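Local atomic coordinates of uncharacterized protein Atu1872 (Agrobacterium tumefaciens, PDB entry 2QNT), a protein that is of unknown function but carries a glyoxalase-like domain related to the glyoxalase/bleomycin resistance protein/dioxygenase family. Residues F15-Y26 with F114-I122. Residues are numbered along the deposited sequence; the frame is centred on the assembly and turned at random. Where two conformers were deposited one is given.
Sequences FVRDINRSKSFY and FYDPDGHAI
Asp118 with Arg17 and Arg21, and Pro117 with Phe25, mark a buried contact, part polar and part apolar, in which the turn between strands 110-115 and 121-126 plugs against the end of strand 7-16 and the first turns of helix 19-29. The carboxylate of Asp118 is gripped from several sides. Asp118 OD1 is met on the syn side, tilted out of the carboxylate plane, by Arg17 N at 2.7 Å and takes a weak, bent bond from Arg21 NH2, a salt bridge with guanidinium and carboxylate planes 77° apart. Its OD2 accepts from two waters, both also bonded to Ser22 OG; one of them receives Arg21 NE. Strand 7-16 belongs to one four-stranded sheet, and strands 110-115 and 121-126 to the other, each of order 1-4-3-2, as in the paired beta-alpha-beta-beta-beta modules of the glyoxalase fold, so the contact ties one module to the other. A second strap is the nearly straight bond from His120 NE2 to Phe15 O (2.9 Å, 173°), the oxygen lying close to the imidazole plane. Asp116 divides its oxygens: OD1 receives Asp118 N, closing an Asx turn, and His120 N from opposite faces of the carboxylate plane, while Asp116 OD2 meets Tyr26 OH on its anti side at 2.7 Å. With CG anti to the backbone N, Phe25 is carried out to the apolar flank. There Pro117 CD sits 3.5 Å from the centroid of the Phe25 ring, 13° off its normal, a CH-pi contact. The Phe25 rim reaches Phe114 and Ile122, Phe25 CZ lying 4.0 Å from Phe114 CE1, and Val96 touches both phenylalanines.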
# COMPACT_ATOMS: atom_id res chain seq x y z
N PHE A 15 -8.15 3.45 1.15
CA PHE A 15 -9.55 3.88 1.08
C PHE A 15 -9.62 5.40 1.20
O PHE A 15 -8.89 6.01 1.96
CB PHE A 15 -10.35 3.31 2.22
CG PHE A 15 -10.51 1.79 2.22
CD1 PHE A 15 -9.91 0.98 1.27
CD2 PHE A 15 -11.20 1.19 3.25
CE1 PHE A 15 -10.04 -0.42 1.33
CE2 PHE A 15 -11.32 -0.22 3.30
CZ PHE A 15 -10.73 -0.99 2.34
N VAL A 16 -10.49 6.00 0.41
CA VAL A 16 -10.65 7.47 0.40
C VAL A 16 -12.11 7.85 0.51
O VAL A 16 -13.00 7.12 0.06
CB VAL A 16 -9.98 8.12 -0.85
CG1 VAL A 16 -8.50 7.70 -0.92
CG2 VAL A 16 -10.71 7.76 -2.16
N ARG A 17 -12.39 9.00 1.12
CA ARG A 17 -13.77 9.45 1.31
C ARG A 17 -14.38 10.02 0.02
O ARG A 17 -15.59 9.85 -0.22
CB ARG A 17 -13.84 10.49 2.43
CG ARG A 17 -15.18 10.82 2.97
CD ARG A 17 -15.07 11.84 4.11
NE ARG A 17 -14.81 11.20 5.41
CZ ARG A 17 -14.38 11.84 6.50
NH1 ARG A 17 -14.14 13.15 6.48
NH2 ARG A 17 -14.18 11.16 7.63
N ASP A 18 -13.56 10.63 -0.81
CA ASP A 18 -14.03 11.36 -1.99
C ASP A 18 -13.03 11.08 -3.10
O ASP A 18 -11.90 11.54 -3.06
CB ASP A 18 -14.12 12.87 -1.65
CG ASP A 18 -14.67 13.71 -2.76
OD1 ASP A 18 -14.28 13.59 -3.92
OD2 ASP A 18 -15.55 14.53 -2.46
N ILE A 19 -13.43 10.27 -4.08
CA ILE A 19 -12.53 9.87 -5.15
C ILE A 19 -12.07 11.06 -6.01
O ILE A 19 -10.92 11.14 -6.42
CB ILE A 19 -13.16 8.74 -6.02
CG1 ILE A 19 -12.09 7.95 -6.77
CG2 ILE A 19 -14.27 9.26 -6.95
CD1 ILE A 19 -11.17 7.09 -5.89
N ASN A 20 -12.94 12.03 -6.24
CA ASN A 20 -12.52 13.19 -7.01
C ASN A 20 -11.47 14.04 -6.32
O ASN A 20 -10.48 14.45 -6.95
CB ASN A 20 -13.77 13.99 -7.41
CG ASN A 20 -14.70 13.17 -8.29
OD1 ASN A 20 -14.24 12.43 -9.16
ND2 ASN A 20 -16.01 13.26 -8.04
N ARG A 21 -11.64 14.27 -5.02
CA ARG A 21 -10.69 15.00 -4.17
C ARG A 21 -9.33 14.31 -4.24
O ARG A 21 -8.29 14.92 -4.45
CB ARG A 21 -11.22 14.98 -2.73
CG ARG A 21 -10.27 15.38 -1.61
CD ARG A 21 -11.01 15.64 -0.26
NE ARG A 21 -11.17 14.43 0.58
CZ ARG A 21 -11.06 14.41 1.91
NH1 ARG A 21 -10.83 15.53 2.59
NH2 ARG A 21 -11.17 13.26 2.57
N SER A 22 -9.35 13.01 -4.02
CA SER A 22 -8.12 12.24 -4.02
C SER A 22 -7.48 12.19 -5.40
O SER A 22 -6.28 12.49 -5.54
CB SER A 22 -8.39 10.84 -3.50
OG SER A 22 -8.86 10.92 -2.17
N LYS A 23 -8.28 11.87 -6.41
CA LYS A 23 -7.76 11.77 -7.78
C LYS A 23 -7.03 13.07 -8.17
O LYS A 23 -5.92 13.04 -8.70
CB LYS A 23 -8.90 11.47 -8.75
CG LYS A 23 -8.55 11.46 -10.22
CD LYS A 23 -9.70 10.88 -11.02
CE LYS A 23 -10.86 11.85 -11.10
NZ LYS A 23 -11.89 11.39 -12.06
N SER A 24 -7.69 14.19 -7.89
CA SER A 24 -7.14 15.50 -8.20
C SER A 24 -5.85 15.78 -7.41
O SER A 24 -4.90 16.33 -7.92
CB SER A 24 -8.17 16.60 -7.94
OG SER A 24 -9.30 16.46 -8.79
N PHE A 25 -5.82 15.38 -6.14
CA PHE A 25 -4.61 15.52 -5.33
C PHE A 25 -3.43 14.73 -5.94
O PHE A 25 -2.34 15.28 -6.16
CB PHE A 25 -4.90 15.01 -3.93
CG PHE A 25 -3.72 15.03 -3.01
CD1 PHE A 25 -3.39 16.18 -2.35
CD2 PHE A 25 -2.96 13.91 -2.79
CE1 PHE A 25 -2.33 16.22 -1.49
CE2 PHE A 25 -1.87 13.96 -1.94
CZ PHE A 25 -1.59 15.12 -1.27
N TYR A 26 -3.65 13.44 -6.19
CA TYR A 26 -2.54 12.58 -6.66
C TYR A 26 -2.09 12.95 -8.07
O TYR A 26 -0.89 12.92 -8.37
CB TYR A 26 -2.89 11.09 -6.52
CG TYR A 26 -2.80 10.60 -5.10
CD1 TYR A 26 -3.92 10.39 -4.31
CD2 TYR A 26 -1.57 10.35 -4.55
CE1 TYR A 26 -3.82 9.95 -3.02
CE2 TYR A 26 -1.43 9.92 -3.27
CZ TYR A 26 -2.55 9.71 -2.47
OH TYR A 26 -2.37 9.26 -1.17
N PHE A 114 4.16 13.87 4.52
CA PHE A 114 2.97 14.68 4.57
C PHE A 114 1.75 13.81 4.51
O PHE A 114 1.83 12.61 4.29
CB PHE A 114 2.95 15.71 3.43
CG PHE A 114 3.10 15.12 2.06
CD1 PHE A 114 1.99 14.86 1.28
CD2 PHE A 114 4.34 14.87 1.52
CE1 PHE A 114 2.12 14.33 0.02
CE2 PHE A 114 4.46 14.34 0.25
CZ PHE A 114 3.33 14.07 -0.49
N TYR A 115 0.59 14.42 4.66
CA TYR A 115 -0.68 13.70 4.62
C TYR A 115 -1.38 13.90 3.29
O TYR A 115 -1.33 14.99 2.71
CB TYR A 115 -1.62 14.21 5.70
CG TYR A 115 -1.12 13.97 7.09
CD1 TYR A 115 -1.03 12.70 7.63
CD2 TYR A 115 -0.67 15.03 7.86
CE1 TYR A 115 -0.54 12.49 8.92
CE2 TYR A 115 -0.18 14.84 9.13
CZ TYR A 115 -0.12 13.56 9.66
OH TYR A 115 0.37 13.37 10.94
N ASP A 116 -2.05 12.85 2.82
CA ASP A 116 -3.02 13.00 1.73
C ASP A 116 -4.34 13.55 2.27
O ASP A 116 -4.47 13.77 3.47
CB ASP A 116 -3.10 11.74 0.88
CG ASP A 116 -4.08 10.73 1.36
OD1 ASP A 116 -4.67 10.86 2.46
OD2 ASP A 116 -4.34 9.75 0.60
N PRO A 117 -5.30 13.85 1.39
CA PRO A 117 -6.55 14.43 1.84
C PRO A 117 -7.32 13.61 2.88
O PRO A 117 -8.14 14.17 3.60
CB PRO A 117 -7.36 14.57 0.55
CG PRO A 117 -6.28 14.80 -0.49
CD PRO A 117 -5.21 13.82 -0.09
N ASP A 118 -7.07 12.31 2.97
CA ASP A 118 -7.75 11.43 3.92
C ASP A 118 -6.90 11.19 5.16
O ASP A 118 -7.35 10.48 6.08
CB ASP A 118 -8.11 10.10 3.26
CG ASP A 118 -9.21 10.27 2.25
OD1 ASP A 118 -10.39 10.11 2.64
OD2 ASP A 118 -8.89 10.62 1.10
N GLY A 119 -5.70 11.77 5.21
CA GLY A 119 -4.82 11.55 6.32
C GLY A 119 -3.85 10.40 6.20
O GLY A 119 -3.13 10.12 7.16
N HIS A 120 -3.79 9.75 5.04
CA HIS A 120 -2.80 8.69 4.87
C HIS A 120 -1.41 9.32 4.83
O HIS A 120 -1.26 10.43 4.29
CB HIS A 120 -3.02 7.90 3.57
CG HIS A 120 -4.31 7.15 3.53
ND1 HIS A 120 -4.61 6.12 4.41
CD2 HIS A 120 -5.37 7.26 2.70
CE1 HIS A 120 -5.79 5.64 4.10
NE2 HIS A 120 -6.28 6.31 3.07
N ALA A 121 -0.39 8.66 5.37
CA ALA A 121 0.95 9.19 5.44
C ALA A 121 1.69 8.87 4.15
O ALA A 121 1.73 7.71 3.71
CB ALA A 121 1.68 8.62 6.66
N ILE A 122 2.27 9.91 3.56
CA ILE A 122 3.06 9.83 2.34
C ILE A 122 4.48 10.34 2.53
O ILE A 122 4.70 11.37 3.16
CB ILE A 122 2.46 10.69 1.21
CG1 ILE A 122 1.13 10.10 0.74
CG2 ILE A 122 3.42 10.78 0.02
CD1 ILE A 122 0.33 11.05 -0.11
O HOH W 1 -10.84 11.81 -0.31
O HOH W 2 -6.73 10.78 -0.49